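Local coordinates for sulfatase (Bacteroides fragilis CAG:558, PDB 6USS), which probably hydrolyses sulfate esters as a calcium-dependent arylsulfatase of a gut bacterium, here with a catalytic residue substituted, at residues A[442-446]-A[486-490]. The protein carries 1 engineered substitution. Residues are numbered along the deposited sequence; the frame is centred on the assembly and turned at random.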
ATOM      1  N   CYS A 442      29.385 -13.831  17.654  1.00 19.57           N
ATOM      2  CA  CYS A 442      29.600 -12.946  16.528  1.00 18.59           C
ATOM      3  C   CYS A 442      30.705 -13.533  15.669  1.00 23.92           C
ATOM      4  O   CYS A 442      31.562 -14.279  16.149  1.00 25.75           O
ATOM      5  CB  CYS A 442      29.965 -11.514  16.968  1.00 23.43           C
ATOM      6  SG  CYS A 442      31.091 -11.519  18.350  1.00 20.02           S
ATOM      7  N   THR A 443      30.695 -13.171  14.398  1.00 19.71           N
ATOM      8  CA  THR A 443      31.567 -13.762  13.403  1.00 15.63           C
ATOM      9  C   THR A 443      32.077 -12.672  12.482  1.00 19.39           C
ATOM     10  O   THR A 443      31.311 -11.782  12.082  1.00 21.54           O
ATOM     11  CB  THR A 443      30.806 -14.807  12.585  1.00 19.62           C
ATOM     12  OG1 THR A 443      30.289 -15.802  13.467  1.00 21.60           O
ATOM     13  CG2 THR A 443      31.729 -15.470  11.588  1.00 15.61           C
ATOM     14  N   VAL A 444      33.363 -12.739  12.137  1.00 18.31           N
ATOM     15  CA  VAL A 444      33.894 -11.983  11.007  1.00 22.08           C
ATOM     16  C   VAL A 444      34.526 -12.939   9.996  1.00 20.21           C
ATOM     17  O   VAL A 444      35.222 -13.894  10.366  1.00 18.05           O
ATOM     18  CB  VAL A 444      34.912 -10.914  11.456  1.00 24.91           C
ATOM     19  CG1 VAL A 444      36.092 -11.563  12.224  1.00 19.20           C
ATOM     20  CG2 VAL A 444      35.402 -10.126  10.244  1.00 20.11           C
ATOM     21  N   ARG A 445      34.258 -12.681   8.716  1.00 20.21           N
ATOM     22  CA  ARG A 445      34.927 -13.328   7.598  1.00 19.36           C
ATOM     23  C   ARG A 445      35.719 -12.276   6.839  1.00 21.44           C
ATOM     24  O   ARG A 445      35.213 -11.176   6.597  1.00 21.85           O
ATOM     25  CB  ARG A 445      33.920 -13.991   6.660  1.00 19.88           C
ATOM     26  CG  ARG A 445      34.518 -14.508   5.380  1.00 17.47           C
ATOM     27  CD  ARG A 445      35.435 -15.693   5.633  1.00 18.70           C
ATOM     28  NE  ARG A 445      35.988 -16.191   4.380  1.00 19.63           N
ATOM     29  CZ  ARG A 445      35.300 -16.856   3.449  1.00 22.50           C
ATOM     30  NH1 ARG A 445      34.011 -17.140   3.612  1.00 18.86           N
ATOM     31  NH2 ARG A 445      35.908 -17.236   2.334  1.00 21.91           N
ATOM     32  N   LYS A 446      36.958 -12.602   6.476  1.00 23.44           N
ATOM     33  CA  LYS A 446      37.803 -11.637   5.773  1.00 22.97           C
ATOM     34  C   LYS A 446      38.857 -12.427   5.022  1.00 19.70           C
ATOM     35  O   LYS A 446      39.690 -13.087   5.644  1.00 20.49           O
ATOM     36  CB  LYS A 446      38.441 -10.653   6.745  1.00 25.02           C
ATOM     37  CG  LYS A 446      39.387  -9.632   6.107  1.00 21.98           C
ATOM     38  CD  LYS A 446      40.435  -9.166   7.123  1.00 23.17           C
ATOM     39  CE  LYS A 446      40.646  -7.645   7.122  1.00 32.56           C
ATOM     40  NZ  LYS A 446      40.475  -7.008   5.785  1.00 28.70           N
ATOM     41  N   LEU A 486      41.632 -10.227  13.811  1.00 21.78           N
ATOM     42  CA  LEU A 486      40.218 -10.396  13.498  1.00 20.73           C
ATOM     43  C   LEU A 486      39.336 -10.170  14.720  1.00 22.90           C
ATOM     44  O   LEU A 486      38.204  -9.691  14.586  1.00 26.14           O
ATOM     45  CB  LEU A 486      39.968 -11.778  12.889  1.00 14.32           C
ATOM     46  CG  LEU A 486      40.635 -11.941  11.537  1.00 19.73           C
ATOM     47  CD1 LEU A 486      40.211 -13.266  10.956  1.00 25.42           C
ATOM     48  CD2 LEU A 486      40.269 -10.787  10.600  1.00 20.68           C
ATOM     49  N   SER A 487      39.826 -10.510  15.918  1.00 24.35           N
ATOM     50  CA  SER A 487      39.114 -10.116  17.130  1.00 24.21           C
ATOM     51  C   SER A 487      38.911  -8.608  17.182  1.00 23.38           C
ATOM     52  O   SER A 487      37.808  -8.127  17.472  1.00 26.82           O
ATOM     53  CB  SER A 487      39.856 -10.591  18.387  1.00 23.27           C
ATOM     54  OG  SER A 487      39.758 -11.997  18.551  1.00 24.95           O
ATOM     55  N   LYS A 488      39.975  -7.847  16.942  1.00 23.80           N
ATOM     56  CA  LYS A 488      39.864  -6.397  16.996  1.00 24.94           C
ATOM     57  C   LYS A 488      38.992  -5.880  15.859  1.00 24.64           C
ATOM     58  O   LYS A 488      38.178  -4.968  16.052  1.00 24.95           O
ATOM     59  CB  LYS A 488      41.269  -5.786  16.951  1.00 25.00           C
ATOM     60  CG  LYS A 488      41.350  -4.267  17.128  1.00 31.33           C
ATOM     61  CD  LYS A 488      40.569  -3.775  18.360  1.00 46.12           C
ATOM     62  CE  LYS A 488      41.411  -3.633  19.645  1.00 47.07           C
ATOM     63  NZ  LYS A 488      40.814  -2.620  20.582  1.00 42.73           N
ATOM     64  N   ASP A 489      39.152  -6.458  14.666  1.00 25.78           N
ATOM     65  CA  ASP A 489      38.302  -6.119  13.529  1.00 21.60           C
ATOM     66  C   ASP A 489      36.828  -6.228  13.924  1.00 28.95           C
ATOM     67  O   ASP A 489      36.056  -5.268  13.785  1.00 22.33           O
ATOM     68  CB  ASP A 489      38.651  -7.046  12.346  1.00 22.89           C
ATOM     69  CG  ASP A 489      37.979  -6.639  11.031  1.00 28.22           C
ATOM     70  OD1 ASP A 489      37.043  -5.825  11.060  1.00 32.82           O
ATOM     71  OD2 ASP A 489      38.378  -7.144   9.955  1.00 31.04           O
ATOM     72  N   LEU A 490      36.440  -7.387  14.473  1.00 25.84           N
ATOM     73  CA  LEU A 490      35.057  -7.626  14.878  1.00 21.00           C
ATOM     74  C   LEU A 490      34.628  -6.651  15.972  1.00 19.95           C
ATOM     75  O   LEU A 490      33.611  -5.959  15.844  1.00 20.51           O
ATOM     76  CB  LEU A 490      34.919  -9.080  15.348  1.00 20.31           C
ATOM     77  CG  LEU A 490      33.575  -9.790  15.552  1.00 24.04           C
ATOM     78  CD1 LEU A 490      32.565  -9.417  14.469  1.00 21.89           C
ATOM     79  CD2 LEU A 490      33.758 -11.318  15.615  1.00 16.70           C
TER
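Leu490 sets its two methyls against the backbone between Cys442 and Val444, where helix 480-496 packs on one face of the four-stranded antiparallel sheet of the C-terminal part of this sulfatase. Strand 441-446 is an inner strand there, flanked by 422-427 and 449-454, and the contact illustrates how an alternating strand meets a helix: Cys442, Val444 and Lys446 direct CB toward the helix, while Thr443 and Arg445 direct theirs away. The axes of the two short segments approach to 8.5 Å at 114°.

Leu490 can be followed outward. Its CB comes within 4.2 Å of Val444 CG1, and CG lies 4.1 Å from Cys442 SG. With CG anti to the backbone N (chi1 -166°), the branch then divides its methyls over successive peptides: CD1 reaches Thr443 O at 3.6 Å, and CD2 lies 3.7 Å from Cys442 O. CD2 also touches the sulfur of Cys442.

One helical turn earlier, Leu486 receives Val444, the two side chains crossing at about a right angle. Val444 CG1 rests beside Leu486 CB and close to Leu486 O, a carbonyl that already accepts the helical bond from Leu490 N. At the more open end, the bent chain of Lys446 passes Leu486 and Asp489 by its aliphatic part, its NZ making a weak hydrogen bond to Gly420 O. The Asp489 carboxylate is gripped from strand 422-427, OD1 by Tyr424 OH and OD2 by Ser422 OG, so the helix is tied to the neighbouring strand as well. Lys446 NZ stays 4.7 Å from Asp489 OD2, too far for a salt bridge, and it is the methylene carbon CE that comes nearer to that oxygen, at 3.7 Å.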